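Local coordinates for putative short-chain oxidoreductase (Thermus thermophilus, PDB 2YUT), which binds NADP in a Rossmann fold and, as a member of the short-chain dehydrogenase/reductase family, probably catalyses an NADP-dependent oxidation or reduction, at residues A[23-28]-A[40-45]; A[30-35]-A[46-51]; A[59-64]-A[106-111]; A[68-73]-A[114-119]. One frame throughout, in Å; residues are numbered along the deposited sequence.

Contact 1. Residues A[23-28]-A[40-45]; sequences HDLLLS and REVGAR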
# COMPACT_ATOMS: atom_id res chain seq x y z
N HIS A 23 18.80 12.00 25.47
CA HIS A 23 18.98 12.87 24.29
C HIS A 23 18.08 14.10 24.26
O HIS A 23 17.31 14.34 25.20
CB HIS A 23 18.74 12.04 23.03
CG HIS A 23 19.74 10.95 22.82
ND1 HIS A 23 20.97 11.17 22.24
CD2 HIS A 23 19.73 9.65 23.19
CE1 HIS A 23 21.67 10.05 22.26
NE2 HIS A 23 20.94 9.11 22.83
N ASP A 24 18.19 14.89 23.19
CA ASP A 24 17.35 16.07 22.99
C ASP A 24 16.14 15.42 22.34
O ASP A 24 16.06 15.30 21.11
CB ASP A 24 18.02 17.05 22.03
CG ASP A 24 17.10 18.20 21.62
OD1 ASP A 24 17.47 18.96 20.70
OD2 ASP A 24 16.01 18.36 22.22
N LEU A 25 15.20 15.01 23.18
CA LEU A 25 14.03 14.27 22.74
C LEU A 25 12.72 15.03 22.51
O LEU A 25 12.31 15.85 23.33
CB LEU A 25 13.80 13.14 23.75
CG LEU A 25 12.97 11.90 23.43
CD1 LEU A 25 13.54 11.19 22.22
CD2 LEU A 25 13.00 10.98 24.65
N LEU A 26 12.08 14.75 21.38
CA LEU A 26 10.78 15.34 21.06
C LEU A 26 9.82 14.17 20.89
O LEU A 26 10.12 13.21 20.18
CB LEU A 26 10.84 16.16 19.77
CG LEU A 26 11.73 17.41 19.82
CD1 LEU A 26 13.16 17.02 19.48
CD2 LEU A 26 11.22 18.44 18.83
N LEU A 27 8.68 14.24 21.57
CA LEU A 27 7.69 13.17 21.51
C LEU A 27 6.37 13.66 20.92
O LEU A 27 5.90 14.74 21.27
CB LEU A 27 7.45 12.62 22.92
CG LEU A 27 8.68 12.18 23.74
CD1 LEU A 27 8.24 11.66 25.11
CD2 LEU A 27 9.46 11.11 23.00
N SER A 28 5.79 12.86 20.03
CA SER A 28 4.51 13.22 19.43
C SER A 28 3.53 12.04 19.44
O SER A 28 3.93 10.88 19.34
CB SER A 28 4.72 13.70 17.99
OG SER A 28 3.52 14.25 17.47
N ARG A 40 7.22 14.65 30.23
CA ARG A 40 7.69 15.20 31.50
C ARG A 40 8.56 14.18 32.23
O ARG A 40 9.62 14.52 32.76
CB ARG A 40 6.50 15.57 32.39
CG ARG A 40 6.89 16.13 33.75
CD ARG A 40 5.68 16.24 34.66
NE ARG A 40 6.04 16.65 36.01
CZ ARG A 40 5.21 16.63 37.05
NH1 ARG A 40 5.62 17.02 38.25
NH2 ARG A 40 3.96 16.20 36.89
N GLU A 41 8.11 12.94 32.25
CA GLU A 41 8.84 11.86 32.91
C GLU A 41 10.24 11.70 32.35
O GLU A 41 11.19 11.47 33.09
CB GLU A 41 8.08 10.54 32.75
CG GLU A 41 8.80 9.33 33.33
CD GLU A 41 8.26 8.02 32.80
OE1 GLU A 41 7.02 7.88 32.72
OE2 GLU A 41 9.07 7.12 32.45
N VAL A 42 10.39 11.80 31.03
CA VAL A 42 11.70 11.63 30.41
C VAL A 42 12.40 12.93 30.03
O VAL A 42 13.44 12.90 29.38
CB VAL A 42 11.60 10.73 29.17
CG1 VAL A 42 11.06 9.38 29.57
CG2 VAL A 42 10.71 11.37 28.11
N GLY A 43 11.85 14.07 30.44
CA GLY A 43 12.48 15.34 30.14
C GLY A 43 12.46 15.71 28.66
O GLY A 43 13.37 16.40 28.18
N ALA A 44 11.43 15.28 27.95
CA ALA A 44 11.31 15.58 26.53
C ALA A 44 10.29 16.68 26.26
O ALA A 44 9.62 17.18 27.16
CB ALA A 44 10.91 14.32 25.76
N ARG A 45 10.18 17.06 24.99
CA ARG A 45 9.21 18.07 24.59
C ARG A 45 7.99 17.35 24.01
O ARG A 45 8.15 16.42 23.21
CB ARG A 45 9.82 19.00 23.54
CG ARG A 45 10.66 20.10 24.14
CD ARG A 45 11.24 20.96 23.06
NE ARG A 45 12.39 20.33 22.43
CZ ARG A 45 12.88 20.70 21.25
NH1 ARG A 45 12.31 21.69 20.59
NH2 ARG A 45 13.95 20.09 20.76
O HOH W 1 15.24 15.86 25.93
O HOH W 2 13.77 18.24 23.68
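The guanidinium of Arg45 lies with one face on Leu26, whose CD2 is 3.7 Å from Arg45 CZ toward the rim of the group, while Asp24 and a water approach at its edge. Arg45 NH2 gives a salt-bridging hydrogen bond to Asp24 OD2 (3.1 Å), met on the syn side of the carboxylate with the two planes only 15° apart. Water 2 lies in the guanidinium plane, accepts from Arg45 NE and donates to Asp24 OD2 and Leu25 O, so the ion pair is tied to the strand backbone. A bend at chi3 (-78°) folds the arginine back over Leu26. Asp24 OD1 is taken by Arg2, and an alanine here would probably leave both arginines without this carboxylate and the Arg45 head freer to turn. On the helix side, Ala44 CB packs on Leu25 CB and Leu27 CG (3.7 Å each), and Val42 CG2 reaches Leu27 CD1 at 3.9 Å. The backbones pair in parallel through Arg45 N to Leu25 O (3.0 Å) and Leu27 N to Arg45 O (2.8 Å). Helix 32-42 ends in a Schellman motif at Gly43, and the parallel pairing that follows completes the right-handed beta-alpha-beta crossover of a Rossmann fold.

Contact 2. Residues A[30-35]-A[46-51]; sequences RRAGAL and ALPADL. With NAP (NADP nicotinamide-adenine-dinucleotide phosphate), chain B.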
# COMPACT_ATOMS: atom_id res chain seq x y z
N ARG A 30 -1.26 11.32 19.57
CA ARG A 30 -2.58 11.95 19.52
C ARG A 30 -3.16 12.20 20.91
O ARG A 30 -3.79 13.23 21.15
CB ARG A 30 -3.56 11.09 18.71
CG ARG A 30 -3.26 11.04 17.22
CD ARG A 30 -4.33 10.29 16.44
NE ARG A 30 -4.50 8.92 16.92
CZ ARG A 30 -5.33 8.02 16.38
NH1 ARG A 30 -6.07 8.35 15.32
NH2 ARG A 30 -5.42 6.81 16.89
N ARG A 31 -2.95 11.27 21.83
CA ARG A 31 -3.45 11.43 23.19
C ARG A 31 -2.55 12.42 23.95
O ARG A 31 -1.53 12.04 24.54
CB ARG A 31 -3.49 10.08 23.89
CG ARG A 31 -4.69 9.22 23.51
CD ARG A 31 -4.27 7.88 22.94
NE ARG A 31 -3.20 7.27 23.73
CZ ARG A 31 -3.29 7.00 25.02
NH1 ARG A 31 -4.41 7.27 25.68
NH2 ARG A 31 -2.26 6.46 25.66
N ALA A 32 -2.95 13.69 23.94
CA ALA A 32 -2.20 14.77 24.58
C ALA A 32 -1.86 14.55 26.05
O ALA A 32 -0.73 14.80 26.47
CB ALA A 32 -2.95 16.09 24.41
N GLY A 33 -2.84 14.10 26.83
CA GLY A 33 -2.60 13.87 28.24
C GLY A 33 -1.48 12.87 28.47
O GLY A 33 -0.50 13.15 29.16
N ALA A 34 -1.63 11.68 27.88
CA ALA A 34 -0.62 10.64 28.04
C ALA A 34 0.73 11.13 27.53
O ALA A 34 1.77 10.86 28.13
CB ALA A 34 -1.04 9.38 27.29
N LEU A 35 0.70 11.87 26.42
CA LEU A 35 1.93 12.39 25.82
C LEU A 35 2.67 13.35 26.75
O LEU A 35 3.88 13.21 26.94
CB LEU A 35 1.60 13.13 24.51
CG LEU A 35 2.82 13.72 23.78
CD1 LEU A 35 3.67 12.60 23.22
CD2 LEU A 35 2.35 14.63 22.65
N ALA A 46 6.80 17.75 24.43
CA ALA A 46 5.56 17.14 23.96
C ALA A 46 4.90 18.00 22.87
O ALA A 46 4.56 19.15 23.11
CB ALA A 46 4.58 16.95 25.12
N LEU A 47 4.73 17.41 21.70
CA LEU A 47 4.11 18.09 20.57
C LEU A 47 3.05 17.18 19.96
O LEU A 47 3.32 16.46 19.00
CB LEU A 47 5.18 18.44 19.52
CG LEU A 47 6.23 19.49 19.88
CD1 LEU A 47 7.32 19.55 18.82
CD2 LEU A 47 5.55 20.85 20.03
N PRO A 48 1.83 17.19 20.52
CA PRO A 48 0.73 16.35 20.03
C PRO A 48 0.28 16.71 18.62
O PRO A 48 0.35 17.87 18.21
CB PRO A 48 -0.36 16.58 21.06
CG PRO A 48 -0.13 18.01 21.48
CD PRO A 48 1.38 18.06 21.63
N ALA A 49 -0.19 15.71 17.87
CA ALA A 49 -0.66 15.93 16.51
C ALA A 49 -1.29 14.71 15.86
O ALA A 49 -1.08 13.58 16.30
CB ALA A 49 0.49 16.43 15.65
N ASP A 50 -2.08 14.95 14.82
CA ASP A 50 -2.70 13.87 14.05
C ASP A 50 -1.87 13.88 12.78
O ASP A 50 -2.07 14.73 11.91
CB ASP A 50 -4.16 14.21 13.71
CG ASP A 50 -4.81 13.15 12.82
OD1 ASP A 50 -4.08 12.30 12.25
OD2 ASP A 50 -6.05 13.19 12.68
N LEU A 51 -0.94 12.94 12.66
CA LEU A 51 -0.05 12.91 11.50
C LEU A 51 -0.69 12.52 10.17
O LEU A 51 -0.03 12.53 9.13
CB LEU A 51 1.16 12.00 11.82
CG LEU A 51 1.96 12.51 13.03
CD1 LEU A 51 3.12 11.58 13.33
CD2 LEU A 51 2.47 13.92 12.75
PA NAP B . 0.31 1.07 19.57
O1A NAP B . -1.27 0.95 19.27
O2A NAP B . 0.66 0.69 20.96
O5B NAP B . 0.70 2.60 19.24
C5B NAP B . 0.29 3.20 18.01
C4B NAP B . 0.77 4.65 17.95
O4B NAP B . 0.35 5.20 16.69
C3B NAP B . 0.08 5.47 19.04
O3B NAP B . 1.02 6.39 19.61
C2B NAP B . -0.98 6.24 18.26
O2B NAP B . -1.23 7.50 18.89
C1B NAP B . -0.18 6.50 16.99
N9A NAP B . -1.07 6.97 15.90
C8A NAP B . -2.05 6.26 15.34
N7A NAP B . -2.66 7.01 14.43
C5A NAP B . -2.08 8.20 14.41
C6A NAP B . -2.29 9.37 13.70
N6A NAP B . -3.26 9.44 12.79
N1A NAP B . -1.51 10.43 13.94
C2A NAP B . -0.54 10.37 14.84
N3A NAP B . -0.31 9.27 15.54
C4A NAP B . -1.06 8.18 15.35
O3 NAP B . 1.02 0.17 18.45
PN NAP B . 2.54 -0.37 18.58
O1N NAP B . 2.52 -1.80 18.94
O2N NAP B . 3.33 0.56 19.41
O5D NAP B . 3.08 -0.28 17.06
C5D NAP B . 4.03 0.72 16.67
C4D NAP B . 4.50 0.50 15.23
O4D NAP B . 5.06 -0.82 15.17
C3D NAP B . 3.31 0.51 14.27
O3D NAP B . 3.72 0.87 12.95
C2D NAP B . 2.89 -0.96 14.30
O2D NAP B . 2.16 -1.32 13.13
C1D NAP B . 4.29 -1.59 14.23
N1N NAP B . 4.29 -3.03 14.53
C2N NAP B . 3.73 -3.50 15.73
C3N NAP B . 3.73 -4.86 16.00
C7N NAP B . 3.12 -5.38 17.31
O7N NAP B . 2.95 -6.58 17.50
N7N NAP B . 2.79 -4.43 18.19
C4N NAP B . 4.29 -5.76 15.10
C5N NAP B . 4.86 -5.30 13.92
C6N NAP B . 4.86 -3.94 13.63
P2B NAP B . -2.38 7.68 20.01
O1X NAP B . -2.39 6.36 20.92
O2X NAP B . -1.86 8.89 20.94
O3X NAP B . -3.70 7.96 19.41
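This contact forms the adenosine end of the NADP pocket, where the chain entering helix 32-42 meets the loop after strand 45-46. Arg30 touches both the loop and the cofactor: its CG is 3.5 Å from Ala49 O, and its guanidinium places one face over N7A of the adenine. The bend at chi3 (-58°) turns the head back, so that Arg30 NE donates to O3X of the NADP 2'-phosphate at 2.8 Å. Arg30 NH2 adds a weak bond to the same oxygen. Phosphate oxygen O2X is held by two backbone amides, Arg30 N and, more directly, Arg31 N (2.8 Å, 167° at the hydrogen). Arg31 sets the edge of its guanidinium toward the phosphorus, and its NE is 3.1 Å from O1X. Arginines gathered here around the 2'-phosphate, following the second strand of a Rossmann fold, suit NADP rather than NAD, as in NADP-dependent members of the short-chain dehydrogenase family. On the loop side, Asp50 OD1 accepts from adenine N6A (3.0 Å) and also from the amide of Ala52, while Leu51 N donates to N1A at 2.9 Å; the two bonds read the amino group and the neighbouring ring nitrogen. Away from the cofactor the contact is apolar. Leu35 sets CD2 over the start of Pro48, 3.4 Å from Pro48 N, and its CG against Ala46 CB at 3.9 Å; CG anti to the backbone N (chi1 -179°) carries this branch to the loop. Ala32 CB meets Pro48 CB more loosely beside it.

Contact 3. Residues A[59-64]-A[106-111]; sequences ALLEEA and KHARFQ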
# COMPACT_ATOMS: atom_id res chain seq x y z
N ALA A 59 3.69 21.17 10.51
CA ALA A 59 3.97 22.08 11.61
C ALA A 59 4.84 21.40 12.68
O ALA A 59 5.66 22.05 13.32
CB ALA A 59 2.67 22.58 12.23
N LEU A 60 4.64 20.09 12.87
CA LEU A 60 5.42 19.34 13.86
C LEU A 60 6.89 19.29 13.45
O LEU A 60 7.78 19.61 14.24
CB LEU A 60 4.90 17.91 14.00
CG LEU A 60 5.82 16.92 14.73
CD1 LEU A 60 5.99 17.36 16.19
CD2 LEU A 60 5.24 15.50 14.66
N LEU A 61 7.14 18.89 12.20
CA LEU A 61 8.51 18.79 11.69
C LEU A 61 9.24 20.12 11.57
O LEU A 61 10.46 20.17 11.78
CB LEU A 61 8.52 18.06 10.34
CG LEU A 61 8.46 16.52 10.37
CD1 LEU A 61 9.60 15.99 11.24
CD2 LEU A 61 7.13 16.06 10.93
N GLU A 62 8.54 21.19 11.22
CA GLU A 62 9.19 22.49 11.11
C GLU A 62 9.61 22.95 12.51
O GLU A 62 10.66 23.57 12.68
CB GLU A 62 8.26 23.52 10.46
CG GLU A 62 7.80 23.10 9.07
CD GLU A 62 7.15 24.22 8.28
OE1 GLU A 62 6.24 24.89 8.81
OE2 GLU A 62 7.55 24.42 7.11
N GLU A 63 8.79 22.61 13.50
CA GLU A 63 9.08 22.98 14.88
C GLU A 63 10.23 22.14 15.46
O GLU A 63 11.08 22.67 16.18
CB GLU A 63 7.82 22.78 15.73
CG GLU A 63 8.01 23.12 17.20
CD GLU A 63 8.65 24.49 17.40
OE1 GLU A 63 8.18 25.47 16.77
OE2 GLU A 63 9.61 24.59 18.20
N ALA A 64 10.26 20.85 15.13
CA ALA A 64 11.30 19.95 15.63
C ALA A 64 12.71 20.35 15.18
O ALA A 64 13.67 20.22 15.93
CB ALA A 64 11.00 18.52 15.19
N LYS A 106 8.15 13.73 4.25
CA LYS A 106 8.21 14.83 3.31
C LYS A 106 8.64 16.15 3.95
O LYS A 106 9.41 16.90 3.36
CB LYS A 106 6.85 15.04 2.64
CG LYS A 106 6.78 16.27 1.74
CD LYS A 106 5.39 16.46 1.14
CE LYS A 106 5.33 17.68 0.23
NZ LYS A 106 3.95 17.94 -0.26
N HIS A 107 8.13 16.43 5.14
CA HIS A 107 8.44 17.68 5.83
C HIS A 107 9.55 17.65 6.87
O HIS A 107 9.94 18.69 7.40
CB HIS A 107 7.15 18.20 6.47
CG HIS A 107 6.05 18.44 5.49
ND1 HIS A 107 6.04 19.52 4.63
CD2 HIS A 107 4.95 17.71 5.19
CE1 HIS A 107 4.97 19.45 3.85
NE2 HIS A 107 4.30 18.35 4.17
N ALA A 108 10.08 16.48 7.15
CA ALA A 108 11.14 16.37 8.15
C ALA A 108 12.44 17.09 7.78
O ALA A 108 12.86 17.10 6.62
CB ALA A 108 11.43 14.90 8.44
N ARG A 109 13.07 17.69 8.77
CA ARG A 109 14.36 18.35 8.57
C ARG A 109 15.36 17.34 9.11
O ARG A 109 15.20 16.85 10.23
CB ARG A 109 14.45 19.64 9.38
CG ARG A 109 13.89 20.88 8.70
CD ARG A 109 12.41 20.76 8.41
NE ARG A 109 11.84 22.07 8.09
CZ ARG A 109 10.68 22.26 7.49
NH1 ARG A 109 9.93 21.22 7.13
NH2 ARG A 109 10.25 23.49 7.24
N PHE A 110 16.39 17.03 8.33
CA PHE A 110 17.40 16.06 8.76
C PHE A 110 18.82 16.59 8.74
O PHE A 110 19.18 17.41 7.90
CB PHE A 110 17.38 14.83 7.84
CG PHE A 110 16.16 13.96 8.00
CD1 PHE A 110 15.95 13.25 9.17
CD2 PHE A 110 15.26 13.82 6.95
CE1 PHE A 110 14.84 12.40 9.30
CE2 PHE A 110 14.15 12.98 7.06
CZ PHE A 110 13.94 12.27 8.24
N GLN A 111 19.63 16.10 9.68
CA GLN A 111 21.05 16.45 9.76
C GLN A 111 21.70 15.41 8.84
O GLN A 111 21.12 14.34 8.62
CB GLN A 111 21.58 16.23 11.18
CG GLN A 111 21.03 17.17 12.23
CD GLN A 111 21.72 18.53 12.21
OE1 GLN A 111 22.33 18.90 11.21
NE2 GLN A 111 21.60 19.27 13.30
O HOH W 3 12.07 18.06 11.60
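Leu61 of helix 54-64 presses against the end of helix 89-107, its CD1 3.5 Å from Ala108 CB and its CB 3.3 Å from His107 O. Beside it Glu62 and Arg109 form a salt bridge: Arg109 NH2 donates to Glu62 OE2 at 2.9 Å, on the anti side of the carboxylate and bent to 141° at the hydrogen. The carboxylate and guanidinium planes stand 89° apart, with Glu62 CG over one guanidinium face, so the bridge is joined by contact with the acid's aliphatic stem. A bend at chi2 (62°) brings the arginine back toward its own helix end, where Arg109 NH1 is modelled 2.5 Å from His107 O, a short distance whose exact length is doubtful. A leucine in its place would probably leave Glu62 without this countercharge. Water 3 donates to Leu61 O at 2.7 Å and accepts from Arg109 N at 3.0 Å, giving the two backbones a shared partner. Further out, His107 NE2 is bonded to Glu54, Arg109 pairs through its backbone with Leu67, and Ala108 O accepts from Arg83 of the second subunit. One guanidinium thus serves a carboxylate of helix 54-64 and lies near the C-terminal end of helix 89-107, whose partial negative charge it may suit.

Contact 4. Residues A[68-73]-A[114-119]; sequences DLLVHA and ARAVFF. With NAP (NADP nicotinamide-adenine-dinucleotide phosphate), chain B.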
# COMPACT_ATOMS: atom_id res chain seq x y z
N ASP A 68 18.49 13.97 14.07
CA ASP A 68 19.57 13.01 13.91
C ASP A 68 18.91 11.63 13.83
O ASP A 68 19.44 10.70 13.22
CB ASP A 68 20.52 13.03 15.11
CG ASP A 68 21.26 14.35 15.24
OD1 ASP A 68 22.06 14.66 14.33
OD2 ASP A 68 21.05 15.06 16.24
N LEU A 69 17.75 11.51 14.47
CA LEU A 69 17.01 10.25 14.50
C LEU A 69 15.50 10.43 14.58
O LEU A 69 14.98 11.20 15.38
CB LEU A 69 17.47 9.40 15.69
CG LEU A 69 16.74 8.06 15.90
CD1 LEU A 69 17.04 7.13 14.72
CD2 LEU A 69 17.19 7.40 17.21
N LEU A 70 14.80 9.69 13.72
CA LEU A 70 13.34 9.70 13.69
C LEU A 70 12.86 8.26 13.84
O LEU A 70 13.34 7.36 13.15
CB LEU A 70 12.83 10.27 12.36
CG LEU A 70 11.36 10.02 12.01
CD1 LEU A 70 10.45 10.84 12.92
CD2 LEU A 70 11.11 10.40 10.55
N VAL A 71 11.93 8.04 14.77
CA VAL A 71 11.37 6.72 14.97
C VAL A 71 9.86 6.90 14.85
O VAL A 71 9.21 7.46 15.74
CB VAL A 71 11.71 6.14 16.37
CG1 VAL A 71 11.14 4.74 16.50
CG2 VAL A 71 13.22 6.11 16.58
N HIS A 72 9.31 6.42 13.73
CA HIS A 72 7.88 6.54 13.45
C HIS A 72 7.14 5.29 13.93
O HIS A 72 6.81 4.39 13.14
CB HIS A 72 7.69 6.73 11.93
CG HIS A 72 6.34 7.22 11.53
ND1 HIS A 72 5.88 8.48 11.82
CD2 HIS A 72 5.35 6.61 10.81
CE1 HIS A 72 4.67 8.64 11.30
NE2 HIS A 72 4.33 7.52 10.68
N ALA A 73 6.89 5.22 15.24
CA ALA A 73 6.20 4.08 15.84
C ALA A 73 4.70 4.31 15.78
O ALA A 73 4.00 4.21 16.78
CB ALA A 73 6.66 3.90 17.29
N ALA A 114 21.67 11.42 9.46
CA ALA A 114 20.49 11.03 10.23
C ALA A 114 19.91 9.69 9.78
O ALA A 114 20.14 9.23 8.66
CB ALA A 114 19.43 12.11 10.12
N ARG A 115 19.18 9.06 10.69
CA ARG A 115 18.52 7.80 10.42
C ARG A 115 17.03 8.02 10.65
O ARG A 115 16.64 8.75 11.56
CB ARG A 115 19.04 6.71 11.36
CG ARG A 115 20.52 6.42 11.15
CD ARG A 115 21.15 5.80 12.38
NE ARG A 115 22.59 5.68 12.22
CZ ARG A 115 23.43 5.39 13.20
NH1 ARG A 115 22.97 5.18 14.43
NH2 ARG A 115 24.73 5.31 12.96
N ALA A 116 16.21 7.40 9.82
CA ALA A 116 14.77 7.52 9.94
C ALA A 116 14.25 6.09 9.93
O ALA A 116 14.39 5.36 8.94
CB ALA A 116 14.20 8.32 8.77
N VAL A 117 13.66 5.69 11.06
CA VAL A 117 13.17 4.34 11.26
C VAL A 117 11.66 4.20 11.11
O VAL A 117 10.90 4.97 11.68
CB VAL A 117 13.59 3.83 12.66
CG1 VAL A 117 13.20 2.38 12.84
CG2 VAL A 117 15.09 4.03 12.87
N PHE A 118 11.26 3.19 10.34
CA PHE A 118 9.84 2.92 10.10
C PHE A 118 9.61 1.44 10.35
O PHE A 118 10.55 0.64 10.33
CB PHE A 118 9.48 3.28 8.66
CG PHE A 118 9.62 4.75 8.36
CD1 PHE A 118 8.55 5.62 8.55
CD2 PHE A 118 10.84 5.27 7.93
CE1 PHE A 118 8.68 6.98 8.33
CE2 PHE A 118 10.99 6.64 7.70
CZ PHE A 118 9.91 7.50 7.90
N PHE A 119 8.36 1.07 10.59
CA PHE A 119 8.03 -0.32 10.88
C PHE A 119 7.11 -0.97 9.84
O PHE A 119 5.99 -0.51 9.61
CB PHE A 119 7.40 -0.38 12.28
CG PHE A 119 8.31 0.16 13.36
CD1 PHE A 119 9.21 -0.68 14.02
CD2 PHE A 119 8.30 1.52 13.69
CE1 PHE A 119 10.10 -0.17 14.97
CE2 PHE A 119 9.18 2.04 14.64
CZ PHE A 119 10.09 1.19 15.29
PA NAP B . 0.31 1.07 19.57
O1A NAP B . -1.27 0.95 19.27
O2A NAP B . 0.66 0.69 20.96
O5B NAP B . 0.70 2.60 19.24
C5B NAP B . 0.29 3.20 18.01
C4B NAP B . 0.77 4.65 17.95
O4B NAP B . 0.35 5.20 16.69
C3B NAP B . 0.08 5.47 19.04
O3B NAP B . 1.02 6.39 19.61
C2B NAP B . -0.98 6.24 18.26
O2B NAP B . -1.23 7.50 18.89
C1B NAP B . -0.18 6.50 16.99
N9A NAP B . -1.07 6.97 15.90
C8A NAP B . -2.05 6.26 15.34
N7A NAP B . -2.66 7.01 14.43
C5A NAP B . -2.08 8.20 14.41
C6A NAP B . -2.29 9.37 13.70
N6A NAP B . -3.26 9.44 12.79
N1A NAP B . -1.51 10.43 13.94
C2A NAP B . -0.54 10.37 14.84
N3A NAP B . -0.31 9.27 15.54
C4A NAP B . -1.06 8.18 15.35
O3 NAP B . 1.02 0.17 18.45
PN NAP B . 2.54 -0.37 18.58
O1N NAP B . 2.52 -1.80 18.94
O2N NAP B . 3.33 0.56 19.41
O5D NAP B . 3.08 -0.28 17.06
C5D NAP B . 4.03 0.72 16.67
C4D NAP B . 4.50 0.50 15.23
O4D NAP B . 5.06 -0.82 15.17
C3D NAP B . 3.31 0.51 14.27
O3D NAP B . 3.72 0.87 12.95
C2D NAP B . 2.89 -0.96 14.30
O2D NAP B . 2.16 -1.32 13.13
C1D NAP B . 4.29 -1.59 14.23
N1N NAP B . 4.29 -3.03 14.53
C2N NAP B . 3.73 -3.50 15.73
C3N NAP B . 3.73 -4.86 16.00
C7N NAP B . 3.12 -5.38 17.31
O7N NAP B . 2.95 -6.58 17.50
N7N NAP B . 2.79 -4.43 18.19
C4N NAP B . 4.29 -5.76 15.10
C5N NAP B . 4.86 -5.30 13.92
C6N NAP B . 4.86 -3.94 13.63
P2B NAP B . -2.38 7.68 20.01
O1X NAP B . -2.39 6.36 20.92
O2X NAP B . -1.86 8.89 20.94
O3X NAP B . -3.70 7.96 19.41
O HOH W 4 6.40 3.18 10.66
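His72 and Phe118 project from the same side of two adjacent parallel strands, their rings inclined at 50° with centroids 5.7 Å apart. The nearest approach is by His72 CB, 3.7 Å from Phe118 CD1, and His72 NE2 is hydrogen-bonded to Thr100 of helix 89-107. Leu70 shares this face: its CD2 reaches Phe118 CZ and Ala116 CB, each at 4.1 Å. On the other face Leu69 CD1 touches Val117 CG2. Phe119 turns its ring toward strand 67-72, CG anti to the carbonyl carbon (chi1 -59°), so that Val71 CG1 (3.8 Å from Phe119 CE2) and His72 O meet its edge. The two strands are neighbours in the central parallel sheet of the Rossmann fold, with segment axes 4.7 Å apart and inclined by 7°. Their ladder alternates from Arg115 N to Asp68 O, Leu70 N to Arg115 O, Val117 N to Leu70 O (2.7 Å) and His72 N to Val117 O. Beyond it the strands part, and water 4 bridges His72 O and Phe119 N. There the cofactor arrives: Phe119 CB lies 3.7 Å from O4D of the nicotinamide ribose, and Ala73 O is 3.5 Å from C4B of the adenosine ribose.

How the contacts relate
Contacts 1 and 2 continue one another along the chain, joined by hydrogen bonds, as the distances suggest, between Ser28 OG and Leu47 O (2.7 Å) and between Leu47 N and Leu27 O (2.9 Å), so the strand pairing of contact 1 leads into the loop that meets the adenine in contact 2. Contacts 2 and 4 both touch NADP, with centres about 18 Å apart, and Leu51 CD1 meets His72 CE1 at 3.9 Å between them. Contact 3 joins helix 54-64 to the end of helix 89-107 beside both: Leu60 packs on Leu47 and Leu51 of contact 2, and Phe110 CZ lies 4.0 Å from Ala116 CB of contact 4. The side chain of Leu61 in contact 3 is about 10 Å from the bound NADP.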